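Local coordinates for protein CalS13 (Micromonospora echinospora, PDB 4ZAS) that probably transfers an amino group to a nucleotide-linked keto sugar, using pyridoxal 5'-phosphate as cofactor, at residues P106-F116 against A154-W163; T83-A94 against G118-L128. All blocks are in the same frame, centred on the assembly; numbering follows the deposited sequence.

Interaction 1: residues P106-F116 against A154-W163. With T46 (dTDP-4-keto-6-deoxyglucose), chain H.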
loop_
_atom_site.group_PDB
_atom_site.type_symbol
_atom_site.label_atom_id
_atom_site.label_comp_id
_atom_site.label_asym_id
_atom_site.label_seq_id
_atom_site.Cartn_x
_atom_site.Cartn_y
_atom_site.Cartn_z
ATOM N N PRO A 106 3.840 9.437 -23.020
ATOM C CA PRO A 106 4.978 10.134 -23.637
ATOM C C PRO A 106 6.076 10.538 -22.629
ATOM O O PRO A 106 7.236 10.725 -23.008
ATOM C CB PRO A 106 4.327 11.379 -24.249
ATOM C CG PRO A 106 3.101 11.633 -23.405
ATOM C CD PRO A 106 2.655 10.304 -22.861
ATOM N N GLY A 107 5.685 10.663 -21.361
ATOM C CA GLY A 107 6.522 11.129 -20.262
ATOM C C GLY A 107 7.704 10.336 -19.711
ATOM O O GLY A 107 7.657 9.102 -19.625
ATOM N N GLU A 108 8.767 11.049 -19.328
ATOM C CA GLU A 108 9.948 10.424 -18.731
ATOM C C GLU A 108 10.288 10.945 -17.340
ATOM O O GLU A 108 9.909 12.050 -16.958
ATOM C CB GLU A 108 11.159 10.617 -19.617
ATOM C CG GLU A 108 11.018 10.015 -20.979
ATOM C CD GLU A 108 12.131 10.439 -21.891
ATOM O OE1 GLU A 108 12.954 11.277 -21.453
ATOM O OE2 GLU A 108 12.187 9.914 -23.023
ATOM N N VAL A 109 11.010 10.122 -16.586
ATOM C CA VAL A 109 11.543 10.506 -15.285
ATOM C C VAL A 109 13.027 10.190 -15.243
ATOM O O VAL A 109 13.443 9.055 -15.513
ATOM C CB VAL A 109 10.805 9.790 -14.133
ATOM C CG1 VAL A 109 11.425 10.168 -12.780
ATOM C CG2 VAL A 109 9.313 10.123 -14.161
ATOM N N LEU A 110 13.820 11.211 -14.934
ATOM C CA LEU A 110 15.256 11.068 -14.768
ATOM C C LEU A 110 15.524 10.683 -13.325
ATOM O O LEU A 110 15.043 11.344 -12.396
ATOM C CB LEU A 110 15.970 12.369 -15.134
ATOM C CG LEU A 110 15.920 12.710 -16.620
ATOM C CD1 LEU A 110 16.305 14.147 -16.862
ATOM C CD2 LEU A 110 16.784 11.765 -17.444
ATOM N N THR A 111 16.262 9.602 -13.125
ATOM C CA THR A 111 16.463 9.072 -11.779
ATOM C C THR A 111 17.786 8.339 -11.655
ATOM O O THR A 111 18.445 8.054 -12.660
ATOM C CB THR A 111 15.346 8.098 -11.396
ATOM O OG1 THR A 111 15.620 7.544 -10.106
ATOM C CG2 THR A 111 15.290 6.960 -12.393
ATOM N N THR A 112 18.155 7.990 -10.430
ATOM C CA THR A 112 19.400 7.266 -10.228
ATOM C C THR A 112 19.141 5.784 -10.055
ATOM O O THR A 112 18.154 5.392 -9.449
ATOM C CB THR A 112 20.174 7.791 -9.027
ATOM O OG1 THR A 112 21.207 6.847 -8.709
ATOM C CG2 THR A 112 19.252 7.923 -7.844
ATOM N N PRO A 113 20.012 4.951 -10.636
ATOM C CA PRO A 113 19.878 3.498 -10.506
ATOM C C PRO A 113 20.525 2.944 -9.237
ATOM O O PRO A 113 20.244 1.794 -8.860
ATOM C CB PRO A 113 20.578 2.967 -11.766
ATOM C CG PRO A 113 21.487 4.011 -12.158
ATOM C CD PRO A 113 20.972 5.327 -11.676
ATOM N N LEU A 114 21.348 3.755 -8.574
ATOM C CA LEU A 114 21.969 3.343 -7.317
ATOM C C LEU A 114 21.049 3.706 -6.162
ATOM O O LEU A 114 21.144 4.787 -5.560
ATOM C CB LEU A 114 23.354 3.985 -7.152
ATOM C CG LEU A 114 24.149 3.592 -5.903
ATOM C CD1 LEU A 114 24.112 2.111 -5.764
ATOM C CD2 LEU A 114 25.598 4.050 -6.037
ATOM N N THR A 115 20.170 2.769 -5.843
ATOM C CA THR A 115 19.135 3.008 -4.854
ATOM C C THR A 115 18.323 1.742 -4.694
ATOM O O THR A 115 18.543 0.765 -5.418
ATOM C CB THR A 115 18.203 4.192 -5.277
ATOM O OG1 THR A 115 17.244 4.480 -4.247
ATOM C CG2 THR A 115 17.484 3.867 -6.577
ATOM N N PHE A 116 17.404 1.756 -3.732
ATOM C CA PHE A 116 16.432 0.674 -3.577
ATOM C C PHE A 116 15.446 0.714 -4.738
ATOM O O PHE A 116 15.069 1.808 -5.187
ATOM C CB PHE A 116 15.690 0.806 -2.245
ATOM C CG PHE A 116 14.704 -0.291 -1.982
ATOM C CD1 PHE A 116 15.118 -1.607 -1.895
ATOM C CD2 PHE A 116 13.353 0.001 -1.791
ATOM C CE1 PHE A 116 14.205 -2.617 -1.625
ATOM C CE2 PHE A 116 12.440 -0.999 -1.533
ATOM C CZ PHE A 116 12.870 -2.306 -1.435
ATOM N N ALA A 154 10.682 16.221 -22.505
ATOM C CA ALA A 154 9.999 14.988 -22.135
ATOM C C ALA A 154 10.100 14.652 -20.652
ATOM O O ALA A 154 9.418 13.753 -20.169
ATOM C CB ALA A 154 10.544 13.835 -22.961
ATOM N N THR A 155 10.972 15.341 -19.935
ATOM C CA THR A 155 11.136 15.083 -18.512
ATOM C C THR A 155 9.934 15.580 -17.724
ATOM O O THR A 155 9.730 16.789 -17.626
ATOM C CB THR A 155 12.390 15.767 -17.967
ATOM O OG1 THR A 155 13.523 15.432 -18.788
ATOM C CG2 THR A 155 12.641 15.353 -16.519
ATOM N N ARG A 156 9.136 14.675 -17.161
ATOM C CA ARG A 156 8.004 15.104 -16.348
ATOM C C ARG A 156 8.456 15.307 -14.925
ATOM O O ARG A 156 7.930 16.152 -14.196
ATOM C CB ARG A 156 6.872 14.082 -16.382
ATOM C CG ARG A 156 6.352 13.843 -17.762
ATOM C CD ARG A 156 5.530 15.016 -18.267
ATOM N NE ARG A 156 5.186 14.811 -19.667
ATOM C CZ ARG A 156 5.904 15.289 -20.682
ATOM N NH1 ARG A 156 6.974 16.039 -20.443
ATOM N NH2 ARG A 156 5.542 15.043 -21.936
ATOM N N ALA A 157 9.448 14.526 -14.526
ATOM C CA ALA A 157 9.926 14.581 -13.152
ATOM C C ALA A 157 11.384 14.131 -13.038
ATOM O O ALA A 157 11.905 13.411 -13.901
ATOM C CB ALA A 157 9.024 13.730 -12.241
ATOM N N ILE A 158 12.034 14.590 -11.971
ATOM C CA ILE A 158 13.398 14.211 -11.626
ATOM C C ILE A 158 13.408 13.640 -10.223
ATOM O O ILE A 158 12.883 14.269 -9.290
ATOM C CB ILE A 158 14.354 15.423 -11.729
ATOM C CG1 ILE A 158 14.426 15.936 -13.162
ATOM C CG2 ILE A 158 15.743 15.071 -11.225
ATOM C CD1 ILE A 158 14.928 17.376 -13.270
ATOM N N VAL A 159 13.971 12.449 -10.063
ATOM C CA VAL A 159 14.074 11.849 -8.725
ATOM C C VAL A 159 15.535 11.725 -8.268
ATOM O O VAL A 159 16.318 11.008 -8.889
ATOM C CB VAL A 159 13.409 10.448 -8.668
ATOM C CG1 VAL A 159 13.566 9.857 -7.279
ATOM C CG2 VAL A 159 11.936 10.514 -9.033
ATOM N N VAL A 160 15.887 12.394 -7.173
ATOM C CA VAL A 160 17.199 12.219 -6.549
ATOM C C VAL A 160 17.070 11.452 -5.223
ATOM O O VAL A 160 16.110 11.634 -4.461
ATOM C CB VAL A 160 17.902 13.562 -6.282
ATOM C CG1 VAL A 160 18.115 14.350 -7.579
ATOM C CG2 VAL A 160 17.103 14.358 -5.270
ATOM N N VAL A 161 18.041 10.589 -4.956
ATOM C CA VAL A 161 18.097 9.863 -3.699
ATOM C C VAL A 161 19.236 10.356 -2.830
ATOM O O VAL A 161 20.386 10.452 -3.287
ATOM C CB VAL A 161 18.253 8.369 -3.940
ATOM C CG1 VAL A 161 18.443 7.655 -2.602
ATOM C CG2 VAL A 161 17.067 7.816 -4.743
ATOM N N HIS A 162 18.924 10.688 -1.583
ATOM C CA HIS A 162 19.962 10.982 -0.595
ATOM C C HIS A 162 20.487 9.665 -0.046
ATOM O O HIS A 162 20.147 9.279 1.070
ATOM C CB HIS A 162 19.407 11.814 0.554
ATOM C CG HIS A 162 18.731 13.080 0.129
ATOM N ND1 HIS A 162 19.423 14.174 -0.349
ATOM C CD2 HIS A 162 17.422 13.431 0.124
ATOM C CE1 HIS A 162 18.570 15.146 -0.625
ATOM N NE2 HIS A 162 17.351 14.722 -0.346
ATOM N N TRP A 163 21.326 8.985 -0.810
ATOM C CA TRP A 163 21.792 7.666 -0.408
ATOM C C TRP A 163 22.461 7.698 0.973
ATOM O O TRP A 163 23.271 8.581 1.264
ATOM C CB TRP A 163 22.741 7.086 -1.459
ATOM C CG TRP A 163 23.034 5.639 -1.241
ATOM C CD1 TRP A 163 24.249 5.078 -0.949
ATOM C CD2 TRP A 163 22.087 4.558 -1.262
ATOM N NE1 TRP A 163 24.117 3.714 -0.805
ATOM C CE2 TRP A 163 22.799 3.373 -0.991
ATOM C CE3 TRP A 163 20.707 4.480 -1.485
ATOM C CZ2 TRP A 163 22.176 2.121 -0.942
ATOM C CZ3 TRP A 163 20.091 3.231 -1.434
ATOM C CH2 TRP A 163 20.828 2.075 -1.166
HETATM C C4 T46 H . 14.917 -1.495 1.659
HETATM C C5 T46 H . 16.389 -1.984 1.817
HETATM C C6 T46 H . 17.289 -0.821 1.527
HETATM C C21 T46 H . 15.229 -7.008 11.246
HETATM O O21 T46 H . 15.924 -7.302 12.173
HETATM N N31 T46 H . 13.728 -6.784 11.349
HETATM C C41 T46 H . 12.906 -6.423 10.199
HETATM O O41 T46 H . 11.745 -6.259 10.343
HETATM C C51 T46 H . 13.506 -6.258 8.878
HETATM C C5A T46 H . 12.596 -5.867 7.674
HETATM C C61 T46 H . 14.961 -6.460 8.710
HETATM N N11 T46 H . 15.806 -6.820 9.854
HETATM C C1, T46 H . 17.271 -7.045 9.743
HETATM C C2, T46 H . 17.485 -8.201 9.075
HETATM C C3, T46 H . 18.668 -7.929 7.970
HETATM O O3, T46 H . 19.922 -8.405 8.553
HETATM O O4, T46 H . 17.991 -5.940 9.011
HETATM C C4, T46 H . 18.733 -6.668 7.760
HETATM C C5, T46 H . 18.036 -6.282 6.437
HETATM O O5, T46 H . 16.764 -6.941 6.384
HETATM P P T46 H . 16.111 -7.241 4.886
HETATM O O1P T46 H . 16.275 -8.715 4.546
HETATM O O2P T46 H . 14.652 -6.848 4.904
HETATM O OPP T46 H . 16.935 -6.260 3.802
HETATM P P2 T46 H . 16.406 -5.782 2.275
HETATM O O4P T46 H . 17.588 -5.566 1.337
HETATM O O3P T46 H . 15.480 -6.852 1.729
HETATM O O1 T46 H . 15.530 -4.388 2.356
HETATM C C1 T46 H . 15.649 -3.575 3.457
HETATM C C2 T46 H . 14.285 -2.974 3.613
HETATM O O2 T46 H . 13.348 -4.051 3.952
HETATM C C3 T46 H . 13.889 -2.398 2.313
HETATM O O3 T46 H . 12.626 -1.682 2.450
HETATM O O4 T46 H . 14.648 -0.531 1.042
HETATM O O5 T46 H . 16.655 -2.548 3.140
HETATM O O HOH W 1 14.429 13.135 -19.871
#
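E108 to T111 and T155 to V161 run side by side as neighbouring parallel strands of the seven-stranded mixed sheet at the core of this aminotransferase fold, their short axes 4.7 Å apart and inclined by 18°. The ladder is E108 N to A154 O, R156 N to E108 O, L110 N to A157 O, and V159 N to L110 O at 2.8 Å with an N-H...O angle of 170°. Pairing slips by one residue between E108–T155 and V109–A157: a beta bulge at R156. On one face, V109 CG1 meets V159 CG2 at 3.8 Å; L90 and A93 of helix 82-94 cover A157 on this side. On the other, the L110 side chain crosses that of T155 at about a right angle, CD1 lying 3.6 Å from T155 OG1. That hydroxyl also donates to a water, which in turn donates to E108 OE1, and has S152 N as a second partner. Past T111 the two backbones draw apart, 7.0 Å between the CA atoms of T115 and W163, yet T115 OG1 lies 3.4 Å from V161 CG2 while it hydrogen-bonds T119, and W163 CZ3 comes within 3.6 Å of T115 CA. The W163 indole nitrogen is held by H381. F116, a ligand-pocket residue, extends its ring from the backbone with CG anti to N (chi1 -178°). One ring face receives the keto sugar: T46 O4 stands over the ring centre, 3.0 Å from F116 CG.

Interaction 2: residues T83-A94 against G118-L128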
loop_
_atom_site.group_PDB
_atom_site.type_symbol
_atom_site.label_atom_id
_atom_site.label_comp_id
_atom_site.label_asym_id
_atom_site.label_seq_id
_atom_site.Cartn_x
_atom_site.Cartn_y
_atom_site.Cartn_z
ATOM N N THR A 83 7.540 3.686 -0.544
ATOM C CA THR A 83 7.321 3.426 -1.957
ATOM C C THR A 83 5.970 4.011 -2.395
ATOM O O THR A 83 5.833 4.559 -3.497
ATOM C CB THR A 83 7.367 1.931 -2.244
ATOM O OG1 THR A 83 8.537 1.360 -1.648
ATOM C CG2 THR A 83 7.363 1.669 -3.726
ATOM N N ALA A 84 4.964 3.880 -1.532
ATOM C CA ALA A 84 3.656 4.466 -1.813
ATOM C C ALA A 84 3.768 5.994 -1.818
ATOM O O ALA A 84 3.096 6.647 -2.612
ATOM C CB ALA A 84 2.612 3.995 -0.813
ATOM N N GLY A 85 4.612 6.563 -0.948
ATOM C CA GLY A 85 4.858 7.995 -0.981
ATOM C C GLY A 85 5.380 8.412 -2.361
ATOM O O GLY A 85 4.940 9.412 -2.940
ATOM N N LEU A 86 6.298 7.618 -2.911
ATOM C CA LEU A 86 6.848 7.917 -4.226
ATOM C C LEU A 86 5.801 7.706 -5.305
ATOM O O LEU A 86 5.711 8.499 -6.250
ATOM C CB LEU A 86 8.095 7.066 -4.523
ATOM C CG LEU A 86 9.343 7.474 -3.734
ATOM C CD1 LEU A 86 10.318 6.316 -3.606
ATOM C CD2 LEU A 86 10.020 8.671 -4.360
ATOM N N HIS A 87 5.035 6.624 -5.186
ATOM C CA HIS A 87 3.973 6.327 -6.155
ATOM C C HIS A 87 3.014 7.525 -6.242
ATOM O O HIS A 87 2.753 8.044 -7.323
ATOM C CB HIS A 87 3.261 5.030 -5.754
ATOM C CG HIS A 87 2.401 4.424 -6.825
ATOM N ND1 HIS A 87 1.485 5.147 -7.559
ATOM C CD2 HIS A 87 2.311 3.146 -7.270
ATOM C CE1 HIS A 87 0.871 4.343 -8.410
ATOM N NE2 HIS A 87 1.351 3.124 -8.251
ATOM N N LEU A 88 2.558 7.987 -5.083
ATOM C CA LEU A 88 1.682 9.138 -4.951
ATOM C C LEU A 88 2.319 10.451 -5.482
ATOM O O LEU A 88 1.679 11.229 -6.206
ATOM C CB LEU A 88 1.299 9.304 -3.480
ATOM C CG LEU A 88 0.265 10.369 -3.099
ATOM C CD1 LEU A 88 -1.056 10.059 -3.731
ATOM C CD2 LEU A 88 0.130 10.524 -1.570
ATOM N N ALA A 89 3.576 10.702 -5.127
ATOM C CA ALA A 89 4.217 11.933 -5.557
ATOM C C ALA A 89 4.363 11.985 -7.074
ATOM O O ALA A 89 4.043 12.986 -7.705
ATOM C CB ALA A 89 5.566 12.077 -4.885
ATOM N N LEU A 90 4.807 10.887 -7.664
ATOM C CA LEU A 90 5.021 10.851 -9.100
ATOM C C LEU A 90 3.725 10.979 -9.910
ATOM O O LEU A 90 3.747 11.422 -11.074
ATOM C CB LEU A 90 5.753 9.561 -9.460
ATOM C CG LEU A 90 7.204 9.662 -8.992
ATOM C CD1 LEU A 90 7.887 8.329 -9.093
ATOM C CD2 LEU A 90 7.945 10.711 -9.816
ATOM N N SER A 91 2.594 10.646 -9.283
ATOM C CA SER A 91 1.306 10.764 -9.941
ATOM C C SER A 91 0.998 12.237 -10.292
ATOM O O SER A 91 0.237 12.510 -11.220
ATOM C CB SER A 91 0.201 10.194 -9.058
ATOM O OG SER A 91 -0.215 11.143 -8.095
ATOM N N LEU A 92 1.632 13.171 -9.583
ATOM C CA LEU A 92 1.539 14.598 -9.886
ATOM C C LEU A 92 2.109 14.893 -11.257
ATOM O O LEU A 92 1.631 15.787 -11.975
ATOM C CB LEU A 92 2.297 15.414 -8.856
ATOM C CG LEU A 92 1.760 15.359 -7.435
ATOM C CD1 LEU A 92 2.747 16.045 -6.504
ATOM C CD2 LEU A 92 0.411 16.012 -7.375
ATOM N N ALA A 93 3.164 14.160 -11.592
ATOM C CA ALA A 93 3.837 14.320 -12.872
ATOM C C ALA A 93 3.004 13.705 -13.985
ATOM O O ALA A 93 2.768 14.321 -15.024
ATOM C CB ALA A 93 5.204 13.691 -12.820
ATOM N N ALA A 94 2.546 12.482 -13.742
ATOM C CA ALA A 94 1.746 11.734 -14.702
ATOM C C ALA A 94 0.357 12.343 -14.911
ATOM O O ALA A 94 -0.129 12.414 -16.035
ATOM C CB ALA A 94 1.626 10.303 -14.246
ATOM N N GLY A 118 12.366 0.354 -4.783
ATOM C CA GLY A 118 11.162 1.095 -4.435
ATOM C C GLY A 118 11.208 2.537 -4.902
ATOM O O GLY A 118 10.186 3.202 -5.063
ATOM N N THR A 119 12.414 3.031 -5.128
ATOM C CA THR A 119 12.584 4.368 -5.658
ATOM C C THR A 119 12.067 4.453 -7.082
ATOM O O THR A 119 11.419 5.416 -7.449
ATOM C CB THR A 119 14.061 4.787 -5.625
ATOM O OG1 THR A 119 14.517 4.796 -4.265
ATOM C CG2 THR A 119 14.253 6.180 -6.237
ATOM N N ASN A 120 12.307 3.425 -7.877
ATOM C CA ASN A 120 12.138 3.567 -9.314
ATOM C C ASN A 120 10.899 2.874 -9.913
ATOM O O ASN A 120 10.328 3.356 -10.894
ATOM C CB ASN A 120 13.394 3.049 -10.016
ATOM C CG ASN A 120 14.606 3.918 -9.748
ATOM O OD1 ASN A 120 14.516 5.141 -9.766
ATOM N ND2 ASN A 120 15.747 3.286 -9.492
ATOM N N TRP A 121 10.462 1.765 -9.331
ATOM C CA TRP A 121 9.300 1.089 -9.895
ATOM C C TRP A 121 8.027 1.934 -9.876
ATOM O O TRP A 121 7.208 1.784 -10.777
ATOM C CB TRP A 121 9.047 -0.242 -9.192
ATOM C CG TRP A 121 10.125 -1.331 -9.349
ATOM C CD1 TRP A 121 10.171 -2.505 -8.659
ATOM C CD2 TRP A 121 11.281 -1.346 -10.223
ATOM N NE1 TRP A 121 11.259 -3.244 -9.036
ATOM C CE2 TRP A 121 11.958 -2.561 -9.993
ATOM C CE3 TRP A 121 11.810 -0.454 -11.168
ATOM C CZ2 TRP A 121 13.127 -2.913 -10.674
ATOM C CZ3 TRP A 121 12.976 -0.809 -11.846
ATOM C CH2 TRP A 121 13.619 -2.023 -11.591
ATOM N N PRO A 122 7.852 2.820 -8.875
ATOM C CA PRO A 122 6.736 3.771 -8.964
ATOM C C PRO A 122 6.765 4.633 -10.218
ATOM O O PRO A 122 5.704 5.111 -10.634
ATOM C CB PRO A 122 6.909 4.639 -7.725
ATOM C CG PRO A 122 7.489 3.720 -6.737
ATOM C CD PRO A 122 8.422 2.808 -7.515
ATOM N N ILE A 123 7.939 4.828 -10.817
ATOM C CA ILE A 123 7.964 5.530 -12.083
ATOM C C ILE A 123 7.164 4.708 -13.080
ATOM O O ILE A 123 6.316 5.246 -13.792
ATOM C CB ILE A 123 9.390 5.765 -12.599
ATOM C CG1 ILE A 123 10.189 6.660 -11.639
ATOM C CG2 ILE A 123 9.344 6.370 -13.993
ATOM C CD1 ILE A 123 11.686 6.673 -11.958
ATOM N N LEU A 124 7.394 3.398 -13.101
ATOM C CA LEU A 124 6.709 2.538 -14.074
ATOM C C LEU A 124 5.220 2.350 -13.747
ATOM O O LEU A 124 4.388 2.318 -14.658
ATOM C CB LEU A 124 7.410 1.173 -14.198
ATOM C CG LEU A 124 8.926 1.195 -14.519
ATOM C CD1 LEU A 124 9.531 -0.213 -14.500
ATOM C CD2 LEU A 124 9.274 1.912 -15.823
ATOM N N ALA A 125 4.879 2.274 -12.463
ATOM C CA ALA A 125 3.481 2.111 -12.053
ATOM C C ALA A 125 2.642 3.311 -12.493
ATOM O O ALA A 125 1.459 3.179 -12.792
ATOM C CB ALA A 125 3.379 1.913 -10.545
ATOM N N ASN A 126 3.275 4.476 -12.571
ATOM C CA ASN A 126 2.603 5.677 -13.040
ATOM C C ASN A 126 2.643 5.795 -14.559
ATOM O O ASN A 126 2.239 6.814 -15.106
ATOM C CB ASN A 126 3.242 6.907 -12.416
ATOM C CG ASN A 126 2.628 7.288 -11.092
ATOM O OD1 ASN A 126 1.484 7.768 -11.043
ATOM N ND2 ASN A 126 3.386 7.098 -10.003
ATOM N N GLY A 127 3.132 4.769 -15.247
ATOM C CA GLY A 127 3.115 4.768 -16.702
ATOM C C GLY A 127 4.096 5.706 -17.383
ATOM O O GLY A 127 3.933 6.052 -18.545
ATOM N N LEU A 128 5.143 6.092 -16.665
ATOM C CA LEU A 128 6.184 6.944 -17.219
ATOM C C LEU A 128 7.425 6.121 -17.571
ATOM O O LEU A 128 7.624 5.036 -17.033
ATOM C CB LEU A 128 6.544 8.056 -16.228
ATOM C CG LEU A 128 5.419 9.042 -15.894
ATOM C CD1 LEU A 128 5.767 9.854 -14.666
ATOM C CD2 LEU A 128 5.107 9.959 -17.078
HETATM O O HOH W 2 -0.207 1.914 -10.695
#
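P122 fits as a knob into a hole formed by T83, L86, H87 and L90, where helix 83-94 passes helix 121-125 with short axes 8.7 Å apart and crossing at -48°. This is the tight part: P122 CG reaches T83 CG2 at 3.6 Å, and the CA atoms of H87 and P122 are 4.7 Å apart. L86 CD1 reaches over T119 CA, while L90 CD1 touches I123 CG1 at 3.8 Å. H87, its CG anti to the backbone N (chi1 -165°), places NE2 3.3 Å from A125 CB, and a water in the ring plane bridges NE2 to A125 O. Next to this patch, N126 supplies the direct polar link. Its ND2 donates to H87 O at 2.9 Å, nearly straight at 167°, along a lone pair in the carbonyl plane; it also donates to P122 O within its own segment. Two bonds thus fix the amide's rotation, and OD1 comes to rest 3.2 Å from S91 CA. Towards the solvent side packing is sparser, with L128 CD1 approaching A93 and A94 no closer than 4.2 Å. Helix 121-125 ends in a Schellman motif, with L128 N bonded to I123 O and G127 at C-prime with positive phi. At the opposite end of the contact T83 OG1 binds the phosphate of the pyridoxal-bearing lysine at position 222, as at the cofactor site of fold-type I aminotransferases.

How the interactions relate
From the N terminus the chain runs through helix 82-94, strand 108-111, helix 121-125 and, after strand 129-132, strand 155-161. Interaction 2 closes first, bringing 118-128 back onto 83-94 across 23 intervening residues; interaction 1 closes a loop of 37 between 106-116 and 154-163. Their segments alternate, so the two loops cross rather than nest. The centres lie 10 Å apart, and N120 joins the contacts directly: OD1 probably hydrogen-bonds T111 OG1 at 2.7 Å and ND2 the carbonyl of T112. T119 CG2 packs on V161 CG2. Helix 82-94 also rests on strand 155-161 through L90 and V159, tying the helical layer to the central sheet.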